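Local structure of superoxide dismutase [Cu-Zn] (Bacteroidetes bacterium GWA2_30_7, 7B4O) at residues 79-91 with 105-118. The protein probably catalyses the dismutation of superoxide to oxygen and hydrogen peroxide, as copper-zinc superoxide dismutases do, and is seen here with zinc in both the copper and the zinc site. Residues are numbered along the deposited sequence; the frame is centred on the assembly and turned at random. Where two conformers were deposited one is given.
With ZN (zinc ion), chain F; ZN (zinc ion), chain H.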
ATOM      1  N   ALA A  79      -3.069 -16.664  18.199  1.00 13.90           N
ATOM      2  CA  ALA A  79      -4.260 -16.746  17.329  1.00 14.43           C
ATOM      3  C   ALA A  79      -5.059 -15.458  17.454  1.00 14.47           C
ATOM      4  O   ALA A  79      -4.983 -14.770  18.470  1.00 16.19           O
ATOM      5  CB  ALA A  79      -5.082 -17.948  17.708  1.00 16.09           C
ATOM      6  N   PRO A  80      -5.880 -15.112  16.442  1.00 15.71           N
ATOM      7  CA  PRO A  80      -6.727 -13.922  16.506  1.00 15.73           C
ATOM      8  C   PRO A  80      -7.559 -13.819  17.796  1.00 16.48           C
ATOM      9  O   PRO A  80      -7.730 -12.714  18.305  1.00 16.80           O
ATOM     10  CB  PRO A  80      -7.649 -14.060  15.279  1.00 18.50           C
ATOM     11  CG  PRO A  80      -6.913 -14.961  14.334  1.00 18.66           C
ATOM     12  CD  PRO A  80      -5.985 -15.817  15.160  1.00 16.72           C
ATOM     13  N   MET A  81      -8.041 -14.961  18.306  0.50 17.49           N
ATOM     14  CA  MET A  81      -8.945 -15.065  19.484  0.50 19.06           C
ATOM     15  C   MET A  81      -8.149 -14.969  20.794  0.50 18.58           C
ATOM     16  O   MET A  81      -8.797 -14.860  21.852  0.50 21.16           O
ATOM     17  CB  MET A  81      -9.703 -16.401  19.480  0.50 22.40           C
ATOM     18  CG  MET A  81      -8.846 -17.569  19.965  0.50 26.55           C
ATOM     19  SD  MET A  81      -9.737 -19.121  20.271  0.50 34.84           S
ATOM     20  CE  MET A  81      -9.858 -19.083  22.059  0.50 32.68           C
ATOM     21  N   ASP A  82      -6.815 -15.035  20.743  1.00 17.09           N
ATOM     22  CA  ASP A  82      -5.959 -15.033  21.962  1.00 15.96           C
ATOM     23  C   ASP A  82      -5.775 -13.593  22.450  1.00 16.54           C
ATOM     24  O   ASP A  82      -5.694 -12.674  21.617  1.00 17.55           O
ATOM     25  CB  ASP A  82      -4.590 -15.662  21.701  1.00 17.16           C
ATOM     26  CG  ASP A  82      -4.629 -17.151  21.413  1.00 18.98           C
ATOM     27  OD1 ASP A  82      -5.651 -17.798  21.749  1.00 20.31           O
ATOM     28  OD2 ASP A  82      -3.622 -17.644  20.858  1.00 19.33           O
ATOM     29  N   MET A  83      -5.701 -13.408  23.763  1.00 18.01           N
ATOM     30  CA  MET A  83      -5.287 -12.116  24.365  1.00 18.02           C
ATOM     31  C   MET A  83      -3.788 -11.933  24.130  1.00 17.37           C
ATOM     32  O   MET A  83      -3.358 -10.816  23.846  1.00 18.05           O
ATOM     33  CB  MET A  83      -5.597 -12.119  25.862  1.00 20.07           C
ATOM     34  CG  MET A  83      -7.074 -12.225  26.152  1.00 22.51           C
ATOM     35  SD  MET A  83      -7.963 -10.843  25.416  1.00 25.15           S
ATOM     36  CE  MET A  83      -8.707 -11.623  23.990  1.00 25.82           C
ATOM     37  N   SER A  84      -3.021 -13.022  24.223  1.00 17.42           N
ATOM     38  CA  SER A  84      -1.565 -13.033  23.951  0.50 16.93           C
ATOM     39  C   SER A  84      -1.350 -13.187  22.440  1.00 16.37           C
ATOM     40  O   SER A  84      -1.171 -14.332  21.972  1.00 15.73           O
ATOM     41  CB  SER A  84      -0.884 -14.109  24.748  0.50 18.12           C
ATOM     42  OG  SER A  84       0.509 -14.044  24.559  0.50 19.84           O
ATOM     43  N   ARG A  85      -1.414 -12.072  21.716  1.00 15.27           N
ATOM     44  CA  ARG A  85      -1.232 -12.035  20.248  1.00 13.80           C
ATOM     45  C   ARG A  85      -0.594 -10.711  19.840  1.00 14.06           C
ATOM     46  O   ARG A  85      -0.698  -9.719  20.571  1.00 15.01           O
ATOM     47  CB  ARG A  85      -2.560 -12.237  19.514  1.00 13.63           C
ATOM     48  CG  ARG A  85      -3.572 -11.125  19.737  1.00 14.80           C
ATOM     49  CD  ARG A  85      -4.746 -11.217  18.780  1.00 14.65           C
ATOM     50  NE  ARG A  85      -4.565 -10.376  17.592  1.00 13.99           N
ATOM     51  CZ  ARG A  85      -5.545  -9.976  16.798  1.00 13.78           C
ATOM     52  NH1 ARG A  85      -6.789 -10.362  17.026  1.00 16.17           N
ATOM     53  NH2 ARG A  85      -5.282  -9.174  15.786  1.00 14.53           N
ATOM     54  N   HIS A  86       0.031 -10.719  18.670  1.00 13.26           N
ATOM     55  CA  HIS A  86       0.444  -9.504  17.943  1.00 12.38           C
ATOM     56  C   HIS A  86      -0.812  -8.874  17.340  1.00 12.25           C
ATOM     57  O   HIS A  86      -1.739  -9.625  16.985  1.00 12.62           O
ATOM     58  CB  HIS A  86       1.420  -9.875  16.819  1.00 12.54           C
ATOM     59  CG  HIS A  86       2.654 -10.559  17.287  1.00 12.88           C
ATOM     60  ND1 HIS A  86       3.282 -11.542  16.564  1.00 13.12           N
ATOM     61  CD2 HIS A  86       3.379 -10.402  18.416  1.00 13.22           C
ATOM     62  CE1 HIS A  86       4.360 -11.926  17.220  1.00 13.89           C
ATOM     63  NE2 HIS A  86       4.433 -11.256  18.349  1.00 13.51           N
ATOM     64  N   ILE A  87      -0.848  -7.552  17.228  1.00 13.05           N
ATOM     65  CA  ILE A  87      -1.938  -6.880  16.471  1.00 12.97           C
ATOM     66  C   ILE A  87      -2.041  -7.555  15.095  1.00 12.89           C
ATOM     67  O   ILE A  87      -3.165  -7.795  14.627  1.00 13.27           O
ATOM     68  CB  ILE A  87      -1.712  -5.367  16.358  1.00 14.49           C
ATOM     69  CG1 ILE A  87      -1.720  -4.670  17.721  1.00 16.34           C
ATOM     70  CG2 ILE A  87      -2.745  -4.760  15.423  1.00 14.85           C
ATOM     71  CD1 ILE A  87      -2.957  -4.913  18.557  1.00 17.89           C
ATOM     72  N   GLY A  88      -0.907  -7.906  14.496  1.00 12.49           N
ATOM     73  CA  GLY A  88      -0.897  -8.455  13.123  1.00 12.84           C
ATOM     74  C   GLY A  88      -1.308  -9.916  13.020  1.00 12.49           C
ATOM     75  O   GLY A  88      -1.246 -10.460  11.896  1.00 13.92           O
ATOM     76  N   ASP A  89      -1.667 -10.591  14.112  1.00 12.05           N
ATOM     77  CA  ASP A  89      -1.950 -12.048  14.094  1.00 12.04           C
ATOM     78  C   ASP A  89      -3.384 -12.316  13.651  1.00 13.21           C
ATOM     79  O   ASP A  89      -4.270 -12.454  14.501  1.00 14.97           O
ATOM     80  CB  ASP A  89      -1.632 -12.682  15.449  1.00 12.62           C
ATOM     81  CG  ASP A  89      -0.147 -12.718  15.737  1.00 12.52           C
ATOM     82  OD1 ASP A  89       0.662 -12.499  14.782  1.00 13.62           O
ATOM     83  OD2 ASP A  89       0.200 -12.964  16.916  1.00 13.25           O
ATOM     84  N   LEU A  90      -3.605 -12.387  12.330  1.00 12.02           N
ATOM     85  CA  LEU A  90      -4.954 -12.608  11.759  1.00 11.70           C
ATOM     86  C   LEU A  90      -5.140 -14.092  11.401  1.00 12.61           C
ATOM     87  O   LEU A  90      -6.124 -14.395  10.738  1.00 14.28           O
ATOM     88  CB  LEU A  90      -5.166 -11.710  10.535  1.00 13.22           C
ATOM     89  CG  LEU A  90      -4.785 -10.237  10.683  1.00 14.91           C
ATOM     90  CD1 LEU A  90      -5.324  -9.441   9.508  1.00 15.58           C
ATOM     91  CD2 LEU A  90      -5.277  -9.611  11.985  1.00 15.90           C
ATOM     92  N   GLY A  91      -4.276 -14.980  11.904  1.00 12.92           N
ATOM     93  CA  GLY A  91      -4.465 -16.439  11.848  1.00 12.99           C
ATOM     94  C   GLY A  91      -4.130 -17.021  10.483  1.00 13.06           C
ATOM     95  O   GLY A  91      -3.027 -16.753   9.971  1.00 13.74           O
ATOM     96  N   TYR A 105     -13.971 -12.446   9.212  1.00 13.81           N
ATOM     97  CA  TYR A 105     -14.108 -12.521  10.688  1.00 15.13           C
ATOM     98  C   TYR A 105     -14.044 -11.098  11.235  1.00 14.74           C
ATOM     99  O   TYR A 105     -13.622 -10.166  10.522  1.00 15.68           O
ATOM    100  CB  TYR A 105     -13.065 -13.456  11.311  1.00 16.18           C
ATOM    101  CG  TYR A 105     -11.731 -12.815  11.572  1.00 17.76           C
ATOM    102  CD1 TYR A 105     -10.812 -12.626  10.558  1.00 19.68           C
ATOM    103  CD2 TYR A 105     -11.401 -12.365  12.841  1.00 16.99           C
ATOM    104  CE1 TYR A 105      -9.594 -12.015  10.798  1.00 20.56           C
ATOM    105  CE2 TYR A 105     -10.183 -11.762  13.100  1.00 17.23           C
ATOM    106  CZ  TYR A 105      -9.276 -11.588  12.074  1.00 19.59           C
ATOM    107  OH  TYR A 105      -8.076 -10.989  12.298  1.00 20.20           O
ATOM    108  N   ILE A 106     -14.468 -10.962  12.485  1.00 14.85           N
ATOM    109  CA  ILE A 106     -14.475  -9.677  13.226  1.00 15.31           C
ATOM    110  C   ILE A 106     -13.263  -9.660  14.155  1.00 14.59           C
ATOM    111  O   ILE A 106     -13.185 -10.510  15.076  1.00 16.92           O
ATOM    112  CB  ILE A 106     -15.787  -9.511  14.010  1.00 19.41           C
ATOM    113  CG1 ILE A 106     -17.016  -9.611  13.104  1.00 22.78           C
ATOM    114  CG2 ILE A 106     -15.749  -8.214  14.793  1.00 20.96           C
ATOM    115  CD1 ILE A 106     -17.025  -8.626  11.958  1.00 26.69           C
ATOM    116  N   ASP A 107     -12.370  -8.712  13.920  1.00 14.59           N
ATOM    117  CA  ASP A 107     -11.161  -8.493  14.738  1.00 14.60           C
ATOM    118  C   ASP A 107     -11.442  -7.345  15.705  1.00 15.36           C
ATOM    119  O   ASP A 107     -11.917  -6.299  15.276  1.00 16.19           O
ATOM    120  CB  ASP A 107      -9.953  -8.236  13.843  1.00 15.17           C
ATOM    121  CG  ASP A 107      -8.660  -8.328  14.620  1.00 17.33           C
ATOM    122  OD1 ASP A 107      -8.386  -7.407  15.410  1.00 15.57           O
ATOM    123  OD2 ASP A 107      -7.949  -9.303  14.430  1.00 18.41           O
ATOM    124  N   LYS A 108     -11.159  -7.552  16.992  1.00 14.92           N
ATOM    125  CA  LYS A 108     -11.465  -6.571  18.064  1.00 15.71           C
ATOM    126  C   LYS A 108     -10.216  -5.764  18.433  1.00 16.02           C
ATOM    127  O   LYS A 108     -10.319  -4.926  19.336  1.00 19.22           O
ATOM    128  CB  LYS A 108     -12.042  -7.316  19.267  1.00 20.37           C
ATOM    129  CG  LYS A 108     -13.393  -7.960  18.996  1.00 25.41           C
ATOM    130  CD  LYS A 108     -14.180  -8.283  20.250  1.00 30.05           C
ATOM    131  CE  LYS A 108     -15.655  -8.492  19.982  1.00 34.85           C
ATOM    132  NZ  LYS A 108     -16.403  -7.210  19.969  1.00 38.37           N
ATOM    133  N   MET A 109      -9.086  -5.979  17.761  1.00 15.77           N
ATOM    134  CA  MET A 109      -7.795  -5.336  18.118  1.00 17.87           C
ATOM    135  C   MET A 109      -7.339  -4.336  17.047  1.00 16.82           C
ATOM    136  O   MET A 109      -6.712  -3.334  17.408  1.00 19.81           O
ATOM    137  CB  MET A 109      -6.707  -6.393  18.327  1.00 20.30           C
ATOM    138  CG  MET A 109      -6.999  -7.315  19.484  1.00 21.15           C
ATOM    139  SD  MET A 109      -5.488  -7.989  20.165  1.00 23.39           S
ATOM    140  CE  MET A 109      -6.103  -8.855  21.616  1.00 25.43           C
ATOM    141  N   ILE A 110      -7.608  -4.591  15.767  1.00 17.71           N
ATOM    142  CA  ILE A 110      -7.059  -3.720  14.690  1.00 19.80           C
ATOM    143  C   ILE A 110      -7.861  -2.407  14.635  1.00 17.61           C
ATOM    144  O   ILE A 110      -9.103  -2.429  14.792  1.00 20.71           O
ATOM    145  CB  ILE A 110      -6.965  -4.469  13.344  1.00 23.06           C
ATOM    146  CG1 ILE A 110      -8.319  -4.924  12.806  1.00 23.75           C
ATOM    147  CG2 ILE A 110      -5.995  -5.640  13.462  1.00 23.50           C
ATOM    148  CD1 ILE A 110      -8.181  -5.871  11.627  1.00 23.44           C
ATOM    149  N   VAL A 111      -7.154  -1.291  14.460  1.00 16.73           N
ATOM    150  CA  VAL A 111      -7.752   0.073  14.341  1.00 18.09           C
ATOM    151  C   VAL A 111      -7.086   0.811  13.177  1.00 17.07           C
ATOM    152  O   VAL A 111      -6.075   0.301  12.648  1.00 15.34           O
ATOM    153  CB  VAL A 111      -7.628   0.865  15.656  1.00 20.89           C
ATOM    154  CG1 VAL A 111      -8.381   0.188  16.794  1.00 24.85           C
ATOM    155  CG2 VAL A 111      -6.180   1.084  16.046  1.00 19.15           C
ATOM    156  N   PHE A 112      -7.627   1.972  12.804  1.00 17.46           N
ATOM    157  CA  PHE A 112      -7.171   2.773  11.639  1.00 18.45           C
ATOM    158  C   PHE A 112      -6.532   4.094  12.076  1.00 18.45           C
ATOM    159  O   PHE A 112      -6.224   4.916  11.196  1.00 22.18           O
ATOM    160  CB  PHE A 112      -8.334   3.055  10.689  1.00 19.06           C
ATOM    161  CG  PHE A 112      -9.074   1.829  10.210  1.00 19.97           C
ATOM    162  CD1 PHE A 112      -8.393   0.696   9.792  1.00 20.04           C
ATOM    163  CD2 PHE A 112     -10.457   1.810  10.169  1.00 21.89           C
ATOM    164  CE1 PHE A 112      -9.084  -0.429   9.367  1.00 22.07           C
ATOM    165  CE2 PHE A 112     -11.141   0.686   9.732  1.00 22.48           C
ATOM    166  CZ  PHE A 112     -10.458  -0.433   9.333  1.00 18.44           C
ATOM    167  N   GLU A 113      -6.342   4.315  13.376  1.00 20.73           N
ATOM    168  CA  GLU A 113      -5.746   5.584  13.880  1.00 24.17           C
ATOM    169  C   GLU A 113      -4.895   5.278  15.112  1.00 23.64           C
ATOM    170  O   GLU A 113      -5.152   4.247  15.743  1.00 26.16           O
ATOM    171  CB  GLU A 113      -6.834   6.623  14.156  1.00 29.16           C
ATOM    172  CG  GLU A 113      -7.868   6.182  15.170  1.00 35.89           C
ATOM    173  CD  GLU A 113      -8.771   7.309  15.652  1.00 42.29           C
ATOM    174  OE1 GLU A 113      -9.102   7.340  16.860  1.00 54.26           O
ATOM    175  OE2 GLU A 113      -9.125   8.169  14.819  1.00 47.98           O
ATOM    176  N   GLY A 114      -3.912   6.138  15.397  1.00 29.17           N
ATOM    177  CA  GLY A 114      -3.036   6.043  16.575  1.00 32.15           C
ATOM    178  C   GLY A 114      -1.953   4.992  16.407  1.00 35.17           C
ATOM    179  O   GLY A 114      -1.722   4.551  15.261  1.00 37.83           O
ATOM    180  N   GLU A 115      -1.337   4.590  17.526  1.00 38.63           N
ATOM    181  CA  GLU A 115      -0.119   3.730  17.588  1.00 42.07           C
ATOM    182  C   GLU A 115      -0.394   2.332  17.020  1.00 38.09           C
ATOM    183  O   GLU A 115       0.537   1.742  16.448  1.00 39.13           O
ATOM    184  CB  GLU A 115       0.376   3.613  19.032  1.00 45.02           C
ATOM    185  CG  GLU A 115       0.898   4.927  19.591  1.00 54.87           C
ATOM    186  CD  GLU A 115       1.358   4.890  21.042  1.00 63.71           C
ATOM    187  OE1 GLU A 115       1.491   3.775  21.598  1.00 68.50           O
ATOM    188  OE2 GLU A 115       1.584   5.980  21.614  1.00 74.11           O
ATOM    189  N   HIS A 116      -1.606   1.809  17.207  1.00 32.90           N
ATOM    190  CA  HIS A 116      -2.022   0.460  16.743  1.00 31.22           C
ATOM    191  C   HIS A 116      -2.520   0.511  15.291  1.00 26.21           C
ATOM    192  O   HIS A 116      -2.981  -0.550  14.817  1.00 29.73           O
ATOM    193  CB  HIS A 116      -3.120  -0.128  17.643  1.00 33.53           C
ATOM    194  CG  HIS A 116      -2.674  -0.501  19.014  1.00 33.32           C
ATOM    195  ND1 HIS A 116      -3.516  -1.148  19.920  1.00 36.19           N
ATOM    196  CD2 HIS A 116      -1.491  -0.332  19.645  1.00 34.01           C
ATOM    197  CE1 HIS A 116      -2.862  -1.349  21.041  1.00 33.48           C
ATOM    198  NE2 HIS A 116      -1.620  -0.859  20.897  1.00 33.35           N
ATOM    199  N   SER A 117      -2.508   1.678  14.626  1.00 20.45           N
ATOM    200  CA  SER A 117      -3.126   1.820  13.281  1.00 16.73           C
ATOM    201  C   SER A 117      -2.455   0.843  12.324  1.00 14.25           C
ATOM    202  O   SER A 117      -1.220   0.798  12.278  1.00 16.61           O
ATOM    203  CB  SER A 117      -3.072   3.205  12.702  1.00 17.26           C
ATOM    204  OG  SER A 117      -3.642   3.203  11.397  1.00 15.60           O
ATOM    205  N   ILE A 118      -3.258   0.135  11.539  1.00 13.26           N
ATOM    206  CA  ILE A 118      -2.747  -0.806  10.503  1.00 12.00           C
ATOM    207  C   ILE A 118      -2.516  -0.068   9.193  1.00 11.88           C
ATOM    208  O   ILE A 118      -1.989  -0.699   8.254  1.00 11.86           O
ATOM    209  CB  ILE A 118      -3.687  -2.007  10.331  1.00 13.40           C
ATOM    210  CG1 ILE A 118      -5.045  -1.597   9.753  1.00 13.75           C
ATOM    211  CG2 ILE A 118      -3.798  -2.762  11.646  1.00 13.98           C
ATOM    212  CD1 ILE A 118      -5.867  -2.763   9.290  1.00 15.43           C
TER
HETATM  213 ZN    ZN F 202       2.506 -12.824  15.213  1.00 13.24          ZN
HETATM  214 ZN    ZN H 204       2.641   2.216  21.009  0.50 37.10          ZN
HETATM  215  O   HOH W   1     -10.000 -10.119  17.789  1.00 20.51           O
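Arg85 reaches from the zinc-binding loop to Asp107 and Met109, an example of one cation tying a zinc-site loop to the end of a strand. From CB, the chain starts with CG between the backbone N and the carbonyl carbon (chi1 65°), which carries CG and CD alongside the thioether of Met109; CD lies 3.6 Å from Met109 SD. A bend at chi3 then turns the guanidinium so that the same sulfur sits over one face, displaced toward its rim, with Asp89 O over the centre of the other. NE gives a nearly straight bond (176°) to His86 O. NH1 binds Pro80 O, and NH2 binds Ile87 O at 2.8 Å. In the Greek-key beta-barrel of this family, the arginine links the turn carrying His86 and Asp89, which bind zinc with His69 and His77, to Asp107 at the end of strand 101-107. Both terminal nitrogens converge end-on on Asp107 OD2, Arg85 NH2 using its syn lone pair, while Tyr105 OH takes the anti lone pair at 2.7 Å. Asp107 OD1 accepts from Met109 N, an Asx turn, and from Ile110 N. A leucine in place of Arg85 would probably leave the Asp107 carboxylate without its countercharge and take one donor from each of the Pro80, His86 and Ile87 carbonyls. Beside the salt bridge, Ile87 CG2 packs on Ile110 CG2, and Ile87 CD1 lies over one face of the His116 ring, whose NE2 is hydrogen-bonded to Glu73.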